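Local coordinates for protein ribonuclease J (Methanolobus psychrophilus R15, PDB 5HAB) that probably degrades RNA as an archaeal exoribonuclease that joins a metallo-beta-lactamase fold to a beta-CASP domain, at residues 28-32 / 85-90; 33-37 / 429-435; 36-42 / 53-58; 227-231 / 410-416. The protein carries 1 engineered substitution. All coordinates share one frame; numbering follows the deposited sequence.

Contact 1 of 4, residues 28-32 / 85-90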
# COMPACT_ATOMS: atom_id res chain seq x y z
N ILE B 28 -16.88 21.44 26.08
CA ILE B 28 -15.68 20.98 25.38
C ILE B 28 -15.83 21.48 23.96
O ILE B 28 -16.63 20.97 23.20
CB ILE B 28 -15.52 19.44 25.40
CG1 ILE B 28 -15.64 18.87 26.82
CG2 ILE B 28 -14.19 19.05 24.77
CD1 ILE B 28 -14.55 19.31 27.76
N ILE B 29 -15.06 22.51 23.62
CA ILE B 29 -15.16 23.14 22.31
C ILE B 29 -13.98 22.75 21.44
O ILE B 29 -12.83 23.00 21.78
CB ILE B 29 -15.26 24.68 22.43
CG1 ILE B 29 -16.47 25.07 23.30
CG2 ILE B 29 -15.39 25.31 21.06
CD1 ILE B 29 -16.13 25.28 24.76
N ALA B 30 -14.28 22.12 20.31
CA ALA B 30 -13.27 21.74 19.33
C ALA B 30 -13.05 22.87 18.34
O ALA B 30 -13.95 23.21 17.58
CB ALA B 30 -13.69 20.46 18.61
N VAL B 31 -11.86 23.47 18.34
CA VAL B 31 -11.64 24.63 17.49
C VAL B 31 -10.84 24.26 16.25
O VAL B 31 -11.24 24.56 15.13
CB VAL B 31 -10.95 25.76 18.27
CG1 VAL B 31 -10.86 27.01 17.40
CG2 VAL B 31 -11.71 26.05 19.54
N GLY B 32 -9.71 23.61 16.47
CA GLY B 32 -8.90 23.13 15.37
C GLY B 32 -8.21 21.84 15.74
O GLY B 32 -8.06 21.54 16.93
N PRO B 85 -6.16 27.52 13.46
CA PRO B 85 -7.54 27.22 13.87
C PRO B 85 -8.49 28.39 13.69
O PRO B 85 -8.12 29.53 13.93
CB PRO B 85 -7.39 26.83 15.35
CG PRO B 85 -6.04 27.25 15.74
CD PRO B 85 -5.20 27.27 14.54
N ASP B 86 -9.71 28.08 13.27
CA ASP B 86 -10.75 29.07 13.09
C ASP B 86 -11.39 29.39 14.43
O ASP B 86 -12.40 28.80 14.80
CB ASP B 86 -11.81 28.57 12.11
CG ASP B 86 -12.83 29.62 11.75
OD1 ASP B 86 -12.78 30.73 12.32
OD2 ASP B 86 -13.68 29.33 10.89
N ASP B 87 -10.82 30.35 15.15
CA ASP B 87 -11.29 30.67 16.48
C ASP B 87 -12.38 31.75 16.50
O ASP B 87 -12.77 32.21 17.56
CB ASP B 87 -10.12 31.10 17.37
CG ASP B 87 -9.54 32.44 16.97
OD1 ASP B 87 -9.73 32.86 15.81
OD2 ASP B 87 -8.90 33.07 17.83
N THR B 88 -12.87 32.14 15.32
CA THR B 88 -13.96 33.10 15.26
C THR B 88 -15.21 32.53 15.94
O THR B 88 -16.02 33.28 16.50
CB THR B 88 -14.30 33.49 13.80
OG1 THR B 88 -14.78 32.34 13.09
CG2 THR B 88 -13.08 34.06 13.09
N ILE B 89 -15.32 31.21 15.94
CA ILE B 89 -16.42 30.52 16.61
C ILE B 89 -16.46 30.86 18.10
O ILE B 89 -17.48 30.63 18.75
CB ILE B 89 -16.33 28.99 16.46
CG1 ILE B 89 -15.12 28.47 17.23
CG2 ILE B 89 -16.27 28.61 14.99
CD1 ILE B 89 -15.39 27.21 18.00
N MET B 90 -15.36 31.37 18.64
CA MET B 90 -15.33 31.69 20.07
C MET B 90 -16.31 32.81 20.39
O MET B 90 -16.65 33.02 21.56
CB MET B 90 -13.92 32.07 20.52
CG MET B 90 -12.91 30.93 20.44
SD MET B 90 -13.36 29.52 21.48
CE MET B 90 -13.18 30.23 23.12
O HOH W 1 -10.47 25.24 12.56
O HOH W 2 -13.45 26.17 14.61

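Contact 2 of 4, residues 33-37 / 429-435. With nucleotides of chain D.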
# COMPACT_ATOMS: atom_id res chain seq x y z
N GLY B 33 -7.80 21.07 14.74
CA GLY B 33 -7.10 19.82 15.00
C GLY B 33 -7.99 18.62 15.30
O GLY B 33 -7.50 17.57 15.69
N TYR B 34 -9.29 18.79 15.11
CA TYR B 34 -10.23 17.68 15.27
C TYR B 34 -10.62 17.10 13.91
O TYR B 34 -11.14 15.99 13.83
CB TYR B 34 -11.46 18.14 16.05
CG TYR B 34 -11.18 18.38 17.52
CD1 TYR B 34 -10.47 19.50 17.94
CD2 TYR B 34 -11.62 17.48 18.48
CE1 TYR B 34 -10.20 19.71 19.27
CE2 TYR B 34 -11.36 17.69 19.82
CZ TYR B 34 -10.65 18.80 20.21
OH TYR B 34 -10.39 19.01 21.54
N ASN B 35 -10.38 17.85 12.83
CA ASN B 35 -10.64 17.37 11.48
C ASN B 35 -9.36 17.08 10.70
O ASN B 35 -9.42 16.60 9.57
CB ASN B 35 -11.47 18.37 10.68
CG ASN B 35 -12.82 18.66 11.30
OD1 ASN B 35 -13.05 18.37 12.48
ND2 ASN B 35 -13.72 19.24 10.52
N GLU B 36 -8.22 17.40 11.31
CA GLU B 36 -6.95 17.31 10.61
C GLU B 36 -5.78 17.30 11.58
O GLU B 36 -5.96 17.36 12.80
CB GLU B 36 -6.80 18.47 9.62
CG GLU B 36 -6.73 19.85 10.28
CD GLU B 36 -8.09 20.41 10.70
OE1 GLU B 36 -8.99 20.53 9.83
OE2 GLU B 36 -8.26 20.73 11.89
N MET B 37 -4.57 17.26 11.02
CA MET B 37 -3.35 17.34 11.82
C MET B 37 -2.84 18.77 11.84
O MET B 37 -3.07 19.52 10.90
CB MET B 37 -2.26 16.43 11.26
CG MET B 37 -2.65 14.97 11.11
SD MET B 37 -2.80 14.10 12.68
CE MET B 37 -1.39 14.73 13.58
N ILE B 429 -13.18 12.23 24.65
CA ILE B 429 -13.25 12.95 23.39
C ILE B 429 -11.91 12.80 22.68
O ILE B 429 -10.89 13.28 23.18
CB ILE B 429 -13.60 14.44 23.60
CG1 ILE B 429 -14.93 14.59 24.33
CG2 ILE B 429 -13.59 15.20 22.26
CD1 ILE B 429 -14.80 14.65 25.85
N PRO B 430 -11.91 12.15 21.51
CA PRO B 430 -10.65 12.08 20.76
C PRO B 430 -10.34 13.37 20.03
O PRO B 430 -11.25 14.05 19.55
CB PRO B 430 -10.88 10.92 19.78
CG PRO B 430 -12.37 10.87 19.60
CD PRO B 430 -12.94 11.26 20.95
N ALA B 431 -9.06 13.70 19.94
CA ALA B 431 -8.60 14.95 19.34
C ALA B 431 -7.29 14.71 18.59
O ALA B 431 -6.81 13.58 18.53
CB ALA B 431 -8.42 16.01 20.41
N HIS B 432 -6.72 15.78 18.04
CA HIS B 432 -5.42 15.71 17.35
C HIS B 432 -5.40 14.68 16.23
O HIS B 432 -4.54 13.80 16.20
CB HIS B 432 -4.29 15.38 18.34
CG HIS B 432 -3.80 16.54 19.14
ND1 HIS B 432 -4.66 17.47 19.71
CD2 HIS B 432 -2.55 16.94 19.46
CE1 HIS B 432 -3.95 18.38 20.35
NE2 HIS B 432 -2.67 18.08 20.22
N GLY B 433 -6.34 14.79 15.30
CA GLY B 433 -6.33 13.89 14.16
C GLY B 433 -7.52 14.03 13.24
O GLY B 433 -8.39 14.88 13.44
N THR B 434 -7.53 13.20 12.20
CA THR B 434 -8.64 13.14 11.26
C THR B 434 -9.79 12.37 11.87
O THR B 434 -9.65 11.78 12.94
CB THR B 434 -8.22 12.47 9.96
OG1 THR B 434 -7.73 11.15 10.25
CG2 THR B 434 -7.10 13.28 9.28
N ILE B 435 -10.94 12.38 11.20
CA ILE B 435 -12.06 11.57 11.65
C ILE B 435 -11.72 10.07 11.55
O ILE B 435 -12.21 9.27 12.34
CB ILE B 435 -13.36 11.93 10.89
CG1 ILE B 435 -14.56 11.20 11.50
CG2 ILE B 435 -13.21 11.68 9.38
CD1 ILE B 435 -15.90 11.61 10.92
OP3 A D 1 7.09 10.11 14.25
P A D 1 6.04 10.71 15.11
OP1 A D 1 6.70 11.45 16.22
OP2 A D 1 5.05 9.65 15.43
O5' A D 1 5.25 11.75 14.22
C5' A D 1 5.93 12.74 13.45
C4' A D 1 4.99 13.85 13.06
O4' A D 1 4.09 13.36 12.03
C3' A D 1 4.11 14.36 14.20
O3' A D 1 3.90 15.77 14.09
C2' A D 1 2.79 13.62 13.98
O2' A D 1 1.65 14.29 14.48
C1' A D 1 2.74 13.48 12.46
N9 A D 1 2.03 12.27 12.03
C8 A D 1 2.12 11.03 12.62
N7 A D 1 1.37 10.11 12.06
C5 A D 1 0.74 10.79 11.03
C6 A D 1 -0.19 10.37 10.06
N6 A D 1 -0.66 9.12 9.97
N1 A D 1 -0.63 11.30 9.17
C2 A D 1 -0.17 12.55 9.26
N3 A D 1 0.71 13.06 10.13
C4 A D 1 1.13 12.12 11.00
O HOH W 3 -11.51 14.81 9.07

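Contact 3 of 4, residues 36-42 / 53-58. With SO4 (sulfate ion), chain G; nucleotides of chain D.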
# COMPACT_ATOMS: atom_id res chain seq x y z
N GLU B 36 -8.22 17.40 11.31
CA GLU B 36 -6.95 17.31 10.61
C GLU B 36 -5.78 17.30 11.58
O GLU B 36 -5.96 17.36 12.80
CB GLU B 36 -6.80 18.47 9.62
CG GLU B 36 -6.73 19.85 10.28
CD GLU B 36 -8.09 20.41 10.70
OE1 GLU B 36 -8.99 20.53 9.83
OE2 GLU B 36 -8.26 20.73 11.89
N MET B 37 -4.57 17.26 11.02
CA MET B 37 -3.35 17.34 11.82
C MET B 37 -2.84 18.77 11.84
O MET B 37 -3.07 19.52 10.90
CB MET B 37 -2.26 16.43 11.26
CG MET B 37 -2.65 14.97 11.11
SD MET B 37 -2.80 14.10 12.68
CE MET B 37 -1.39 14.73 13.58
N GLY B 38 -2.15 19.15 12.92
CA GLY B 38 -1.45 20.43 12.94
C GLY B 38 -2.04 21.58 13.75
O GLY B 38 -1.49 21.97 14.77
N ARG B 39 -3.14 22.16 13.27
CA ARG B 39 -3.67 23.39 13.86
C ARG B 39 -4.52 23.13 15.12
O ARG B 39 -5.71 23.46 15.16
CB ARG B 39 -4.47 24.19 12.82
CG ARG B 39 -5.61 23.44 12.14
CD ARG B 39 -6.57 24.40 11.45
NE ARG B 39 -7.66 23.70 10.77
CZ ARG B 39 -8.58 24.29 10.02
NH1 ARG B 39 -8.54 25.61 9.84
NH2 ARG B 39 -9.53 23.57 9.44
N ASN B 40 -3.91 22.55 16.14
CA ASN B 40 -4.64 22.19 17.34
C ASN B 40 -5.08 23.37 18.20
O ASN B 40 -4.29 24.24 18.54
CB ASN B 40 -3.80 21.23 18.18
CG ASN B 40 -3.48 19.96 17.43
OD1 ASN B 40 -4.35 19.13 17.20
ND2 ASN B 40 -2.23 19.82 17.00
N MET B 41 -6.36 23.37 18.56
CA MET B 41 -6.87 24.30 19.55
C MET B 41 -8.15 23.76 20.17
O MET B 41 -9.11 23.41 19.46
CB MET B 41 -7.13 25.68 18.94
CG MET B 41 -7.64 26.70 19.95
SD MET B 41 -7.97 28.35 19.29
CE MET B 41 -6.38 28.87 18.71
N THR B 42 -8.16 23.70 21.49
CA THR B 42 -9.33 23.23 22.23
C THR B 42 -9.74 24.32 23.23
O THR B 42 -8.91 25.11 23.65
CB THR B 42 -9.04 21.90 22.96
OG1 THR B 42 -8.69 20.89 22.00
CG2 THR B 42 -10.25 21.42 23.78
N ILE B 53 -6.71 25.68 25.34
CA ILE B 53 -5.57 24.76 25.38
C ILE B 53 -4.99 24.62 23.98
O ILE B 53 -5.65 24.11 23.05
CB ILE B 53 -5.96 23.40 25.96
CG1 ILE B 53 -6.71 23.57 27.28
CG2 ILE B 53 -4.72 22.56 26.18
CD1 ILE B 53 -6.97 22.25 28.01
N ASP B 54 -3.76 25.11 23.85
CA ASP B 54 -2.92 25.02 22.66
C ASP B 54 -3.47 25.82 21.48
O ASP B 54 -4.67 25.99 21.34
CB ASP B 54 -2.72 23.55 22.26
CG ASP B 54 -1.89 22.78 23.29
OD1 ASP B 54 -0.90 23.35 23.81
OD2 ASP B 54 -2.22 21.62 23.59
N MET B 55 -2.56 26.30 20.64
CA MET B 55 -2.90 27.08 19.46
C MET B 55 -1.87 26.73 18.38
O MET B 55 -0.87 27.43 18.21
CB MET B 55 -2.89 28.58 19.76
CG MET B 55 -3.87 29.03 20.86
SD MET B 55 -4.00 30.82 21.06
CE MET B 55 -3.31 31.35 19.51
N GLY B 56 -2.13 25.66 17.64
CA GLY B 56 -1.15 25.14 16.70
C GLY B 56 -1.30 25.60 15.26
O GLY B 56 -2.28 26.25 14.90
N ILE B 57 -0.31 25.27 14.44
CA ILE B 57 -0.37 25.57 13.01
C ILE B 57 -0.29 24.27 12.21
O ILE B 57 0.30 23.29 12.67
CB ILE B 57 0.74 26.57 12.61
CG1 ILE B 57 0.53 27.08 11.18
CG2 ILE B 57 2.12 25.95 12.78
CD1 ILE B 57 1.49 28.17 10.78
N ARG B 58 -0.90 24.25 11.02
CA ARG B 58 -0.80 23.13 10.10
C ARG B 58 0.06 23.53 8.89
O ARG B 58 -0.35 24.35 8.07
CB ARG B 58 -2.18 22.67 9.64
CG ARG B 58 -2.15 21.52 8.64
CD ARG B 58 -3.54 21.19 8.09
NE ARG B 58 -3.47 20.10 7.12
CZ ARG B 58 -4.51 19.61 6.46
NH1 ARG B 58 -5.73 20.10 6.65
NH2 ARG B 58 -4.34 18.61 5.60
S SO4 G . -6.93 17.49 3.52
O1 SO4 G . -6.32 18.58 2.77
O2 SO4 G . -7.27 17.95 4.86
O3 SO4 G . -5.98 16.37 3.59
O4 SO4 G . -8.15 17.06 2.83
OP3 A D 1 7.09 10.11 14.25
P A D 1 6.04 10.71 15.11
OP1 A D 1 6.70 11.45 16.22
OP2 A D 1 5.05 9.65 15.43
O5' A D 1 5.25 11.75 14.22
C5' A D 1 5.93 12.74 13.45
C4' A D 1 4.99 13.85 13.06
O4' A D 1 4.09 13.36 12.03
C3' A D 1 4.11 14.36 14.20
O3' A D 1 3.90 15.77 14.09
C2' A D 1 2.79 13.62 13.98
O2' A D 1 1.65 14.29 14.48
C1' A D 1 2.74 13.48 12.46
N9 A D 1 2.03 12.27 12.03
C8 A D 1 2.12 11.03 12.62
N7 A D 1 1.37 10.11 12.06
C5 A D 1 0.74 10.79 11.03
C6 A D 1 -0.19 10.37 10.06
N6 A D 1 -0.66 9.12 9.97
N1 A D 1 -0.63 11.30 9.17
C2 A D 1 -0.17 12.55 9.26
N3 A D 1 0.71 13.06 10.13
C4 A D 1 1.13 12.12 11.00
O HOH W 4 -6.88 22.21 7.78

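Contact 4 of 4, residues 227-231 / 410-416. With SO4 (sulfate ion), chain K; nucleotides of chain D.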
# COMPACT_ATOMS: atom_id res chain seq x y z
N THR B 227 -8.12 13.43 24.55
CA THR B 227 -6.85 12.76 24.30
C THR B 227 -6.67 12.55 22.80
O THR B 227 -7.65 12.49 22.05
CB THR B 227 -6.75 11.42 25.08
OG1 THR B 227 -5.42 10.91 24.99
CG2 THR B 227 -7.73 10.39 24.54
N GLU B 228 -5.42 12.49 22.37
CA GLU B 228 -5.09 12.35 20.96
C GLU B 228 -5.52 10.98 20.42
O GLU B 228 -5.55 10.00 21.16
CB GLU B 228 -3.59 12.55 20.75
CG GLU B 228 -2.73 11.47 21.41
CD GLU B 228 -1.33 11.40 20.84
OE1 GLU B 228 -0.58 12.38 20.99
OE2 GLU B 228 -0.98 10.36 20.24
N SER B 229 -5.86 10.92 19.14
CA SER B 229 -6.17 9.65 18.51
C SER B 229 -5.12 9.29 17.46
O SER B 229 -5.24 8.28 16.79
CB SER B 229 -7.55 9.70 17.86
OG SER B 229 -7.55 10.61 16.78
N THR B 230 -4.10 10.14 17.35
CA THR B 230 -3.10 10.11 16.28
C THR B 230 -2.55 8.72 15.92
O THR B 230 -2.52 8.36 14.74
CB THR B 230 -1.89 11.01 16.65
OG1 THR B 230 -2.36 12.28 17.09
CG2 THR B 230 -0.98 11.20 15.45
N ASN B 231 -2.14 7.95 16.92
CA ASN B 231 -1.59 6.62 16.67
C ASN B 231 -2.39 5.57 17.42
O ASN B 231 -1.88 4.49 17.70
CB ASN B 231 -0.12 6.54 17.10
CG ASN B 231 0.84 7.11 16.07
OD1 ASN B 231 0.44 7.48 14.97
ND2 ASN B 231 2.11 7.21 16.44
N HIS B 410 4.12 9.47 19.90
CA HIS B 410 2.70 9.36 20.24
C HIS B 410 2.29 8.00 20.80
O HIS B 410 2.84 6.96 20.43
CB HIS B 410 1.83 9.67 19.01
CG HIS B 410 1.98 11.06 18.49
ND1 HIS B 410 1.30 12.13 19.02
CD2 HIS B 410 2.72 11.56 17.47
CE1 HIS B 410 1.62 13.23 18.36
NE2 HIS B 410 2.48 12.91 17.41
N ALA B 411 1.30 8.02 21.68
CA ALA B 411 0.77 6.82 22.33
C ALA B 411 0.16 5.84 21.33
O ALA B 411 -0.55 6.23 20.39
CB ALA B 411 -0.26 7.20 23.37
N TYR B 412 0.44 4.56 21.53
CA TYR B 412 -0.17 3.52 20.71
C TYR B 412 -1.47 3.07 21.38
O TYR B 412 -1.84 3.58 22.44
CB TYR B 412 0.79 2.33 20.53
CG TYR B 412 1.91 2.58 19.54
CD1 TYR B 412 2.16 3.86 19.06
CD2 TYR B 412 2.70 1.53 19.08
CE1 TYR B 412 3.19 4.09 18.16
CE2 TYR B 412 3.72 1.76 18.17
CZ TYR B 412 3.96 3.04 17.72
OH TYR B 412 4.98 3.27 16.82
N ARG B 413 -2.15 2.11 20.76
CA ARG B 413 -3.46 1.66 21.23
C ARG B 413 -3.46 1.24 22.71
O ARG B 413 -4.33 1.66 23.47
CB ARG B 413 -3.98 0.52 20.34
CG ARG B 413 -5.35 0.00 20.73
CD ARG B 413 -5.87 -1.12 19.83
NE ARG B 413 -5.78 -0.80 18.41
CZ ARG B 413 -5.14 -1.54 17.50
NH1 ARG B 413 -4.51 -2.65 17.85
NH2 ARG B 413 -5.13 -1.15 16.23
N GLU B 414 -2.49 0.43 23.12
CA GLU B 414 -2.48 -0.10 24.48
C GLU B 414 -2.09 0.96 25.51
O GLU B 414 -2.49 0.89 26.68
CB GLU B 414 -1.53 -1.30 24.58
CG GLU B 414 -1.87 -2.44 23.63
CD GLU B 414 -3.33 -2.82 23.67
OE1 GLU B 414 -3.87 -2.99 24.78
OE2 GLU B 414 -3.94 -2.98 22.59
N ASP B 415 -1.31 1.95 25.07
CA ASP B 415 -1.02 3.10 25.91
C ASP B 415 -2.32 3.85 26.23
O ASP B 415 -2.57 4.23 27.38
CB ASP B 415 -0.03 4.03 25.21
CG ASP B 415 1.29 3.35 24.92
OD1 ASP B 415 1.89 2.79 25.86
OD2 ASP B 415 1.72 3.34 23.74
N HIS B 416 -3.16 4.02 25.21
CA HIS B 416 -4.47 4.63 25.41
C HIS B 416 -5.36 3.77 26.28
O HIS B 416 -6.13 4.28 27.09
CB HIS B 416 -5.15 4.90 24.07
CG HIS B 416 -4.65 6.14 23.39
ND1 HIS B 416 -4.80 7.39 23.93
CD2 HIS B 416 -4.01 6.31 22.21
CE1 HIS B 416 -4.27 8.29 23.12
NE2 HIS B 416 -3.79 7.66 22.06
S SO4 K . -4.19 -4.19 13.98
O1 SO4 K . -3.61 -4.93 12.86
O2 SO4 K . -4.09 -4.99 15.20
O3 SO4 K . -3.48 -2.93 14.15
O4 SO4 K . -5.60 -3.92 13.70
OP3 A D 1 7.09 10.11 14.25
P A D 1 6.04 10.71 15.11
OP1 A D 1 6.70 11.45 16.22
OP2 A D 1 5.05 9.65 15.43
O5' A D 1 5.25 11.75 14.22
C5' A D 1 5.93 12.74 13.45
C4' A D 1 4.99 13.85 13.06
O4' A D 1 4.09 13.36 12.03
C3' A D 1 4.11 14.36 14.20
O3' A D 1 3.90 15.77 14.09
C2' A D 1 2.79 13.62 13.98
O2' A D 1 1.65 14.29 14.48
C1' A D 1 2.74 13.48 12.46
N9 A D 1 2.03 12.27 12.03
C8 A D 1 2.12 11.03 12.62
N7 A D 1 1.37 10.11 12.06
C5 A D 1 0.74 10.79 11.03
C6 A D 1 -0.19 10.37 10.06
N6 A D 1 -0.66 9.12 9.97
N1 A D 1 -0.63 11.30 9.17
C2 A D 1 -0.17 12.55 9.26
N3 A D 1 0.71 13.06 10.13
C4 A D 1 1.13 12.12 11.00
O HOH W 5 -2.54 8.29 19.88

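Contact 1 of 4, residues 28-32 / 85-90
At a classic beta bulge, where Val-31 and Gly-32 of strand 24-32 both face Met-41, the end of the strand rests on the turn formed by Pro-85, Asp-86 and Asp-87. Val-31 does most of the work, and its two methyls divide the task. CG1, held anti to the backbone N by chi1 of -174°, reaches straight to the turn and comes within 3.5 Å of the carbonyl O of Asp-86. The same methyl also rests on CB of Pro-85, 4.0 Å away. CG2 turns instead to the short 3-10 segment 88-90, where it meets the sulfur of Met-90 and, at 4.2 Å, CD1 of Ile-89. That CD1 is a hub: it also presses against CG2 of Ile-29 at 3.6 Å, the two side chains running antiparallel past one another.

No direct hydrogen bond joins the two backbones; two waters bridge them. Both donate to the carbonyl O of Val-31. One of them accepts the N-H of Asp-86, and the other donates to the O of Asp-86 at 2.8 Å. Asp-86 centres an inverse gamma turn, and its OD1 accepts the hydroxyl of Thr-88 at OG1 on its syn side, though 27° out of the carboxylate plane, at 2.7 Å. The carboxylate of Asp-87 turns from the strand, its OD2 bonding to the hydroxyl of Tyr-120.

The contact lays the loop between helix 75-81 and strand 96-102 on strand 24-32, which runs between strands 41-46 and 464-469 of its sheet, while Leu-116 of helix 113-116 touches both Pro-85 and Asp-87.

Contact 2 of 4, residues 33-37 / 429-435
With chi1 of -72°, the ring of Tyr-34 stands anti to its own carbonyl carbon, and from there it swings back against Ala-431, whose CB lies 3.4 Å from CE2 of Tyr-34. The edge of the same ring meets CG2 of Ile-429 at 4.1 Å, and its hydroxyl is tied to Thr-42. Met-37 curls likewise: bends at chi2 (-72°) and chi3 carry its sulfur to 3.8 Å from CA of Gly-433, while its CE reaches 3.2 Å from O2' of the adenylate A1 of chain D.

Between these side chains the backbones meet directly. Gly-433 N donates to Gly-33 O at 3.0 Å, and a water links Asn-35 O to Ile-435 N, at the start of helix 435-447. Gly-33 has a positive phi (83°), a conformation that favours glycine.

The run Pro-430 to Thr-434 fits motif C of the beta-CASP family, whose histidine is a metal ligand in relatives; here NE2 of His-432 pairs with NE2 of His-109. Chemically, Tyr-34 O and Gly-433 O are two acceptors only 3.0 Å apart, a pairing that is probably eased because His-438 NE2 donates to Tyr-34 O.

Contact 3 of 4, residues 36-42 / 53-58
Three donors converge on OE2 of Glu-36, whose CB lies over one face of the Arg-58 guanidinium. Gly-33 N and Asn-461 ND2 hold this oxygen, and Arg-39 NE adds a weak bond. The other oxygen, OE1, forms a salt bridge with Arg-39 NH2 at 3.1 Å; the donor arrives from above the carboxylate plane, 61° out of it, while OE1 lies nearly in the guanidinium plane. A water bonds weakly to OE1 and accepts from Arg-58 NH1 at 2.7 Å.

Arg-58 is stretched, its CG anti to the backbone N (chi1 178°), and the aliphatic part runs alongside the carbonyl O of Met-37, 3.2 Å from CG. This reach puts NH1 and NH2 on O2 of a sulfate, the latter at 3.1 Å. NE forms a salt bridge with OD2 of Asp-60.

Farther along, Gly-56 N donates to Asn-40 O at 2.7 Å, and Thr-42 and Ile-53 form an antiparallel hydrogen-bonded pair in which the N-H of Ile-53 reaches Thr-42 O at an almost straight 178°. This pair joins strands 41-46 and 49-53 of a metallo-beta-lactamase sheet, and Asp-54, just after, is consistent with motif 1 of that family. Met-41 and Met-55 pack tightly, with CE of Met-41 3.3 Å from CG of Met-55. The chains pass too close at Gly-38 and Gly-56 for a beta carbon.

The sulfate, probably from the crystallisation liquor, is also held by Arg-61, so the surface around Arg-58 and Arg-61 is probably positive. Such a patch could suit an anion, whereas Glu-36 probably balances Arg-39.

Contact 4 of 4, residues 227-231 / 410-416
The imidazole of His-410 carries Thr-230 on one face, its CG2 standing 4.2 Å from the ring centroid and only 5° off the normal, a CH-pi contact. At the ring's edge, in plane, lie Glu-228 OE1 and OP2 of the adenylate A1 of chain D. ND1 donates to that OE1 at 2.7 Å, a nearly straight bond (166°) that meets the carboxylate on its syn side, with the carboxylate and ring planes 43° apart. The pair is consistent with beta-CASP motifs A and B, which in relatives also join an acid to a histidine. NE2 is directed to the RNA, with a weak hydrogen bond to a phosphate and O2' of A1 at 3.3 Å.

A second imidazole, His-416, has CB of Ala-411 on one face. Thr-227 OG1, CG of Glu-228 and a water take up its edge. The water is gripped four ways: it donates to Glu-228 OE2 at 2.6 Å and to Ala-411 O, accepts from Asn-231 N, and meets His-416 NE2 at 2.6 Å. It thereby links Glu-228 and Asn-231 N to Ala-411 O and His-416. CB of Asn-231 leans on Ala-411 O, 3.3 Å away, and Tyr-412 N is held by Asp-415 OD2 at the head of the helix.

In the fold, the end of strand 222-228 meets the start of helix 413-423. Strand 427-431 borders that strand, and helix 435-447 covers His-416 through Tyr-441 and Met-444, while Arg-413 joins Lys-395 of the fourth subunit at a sulfate.

How the contacts relate
Along the chain, contact 3 is nested inside contact 1, contact 4 inside contact 2, and contacts 1 and 2 cross. Contacts 1 and 3 lie about 10 Å apart, centre to centre, on one sheet, where strands 24-32 and 41-46 are neighbours. Contacts 2 and 4, about 12 Å apart, meet on the other, where strands 427-431 and 222-228 pair. Contact 2 bridges the two: it shares Glu-36 and Met-37 with contact 3, only about 9 Å away. Contacts 1 and 4, at about 23 Å, do not touch. Contacts 2 and 3, through shared Met-37, and contact 4, through His-410, border the adenylate A1, suggesting that the RNA end lies where loops of the two sheets converge.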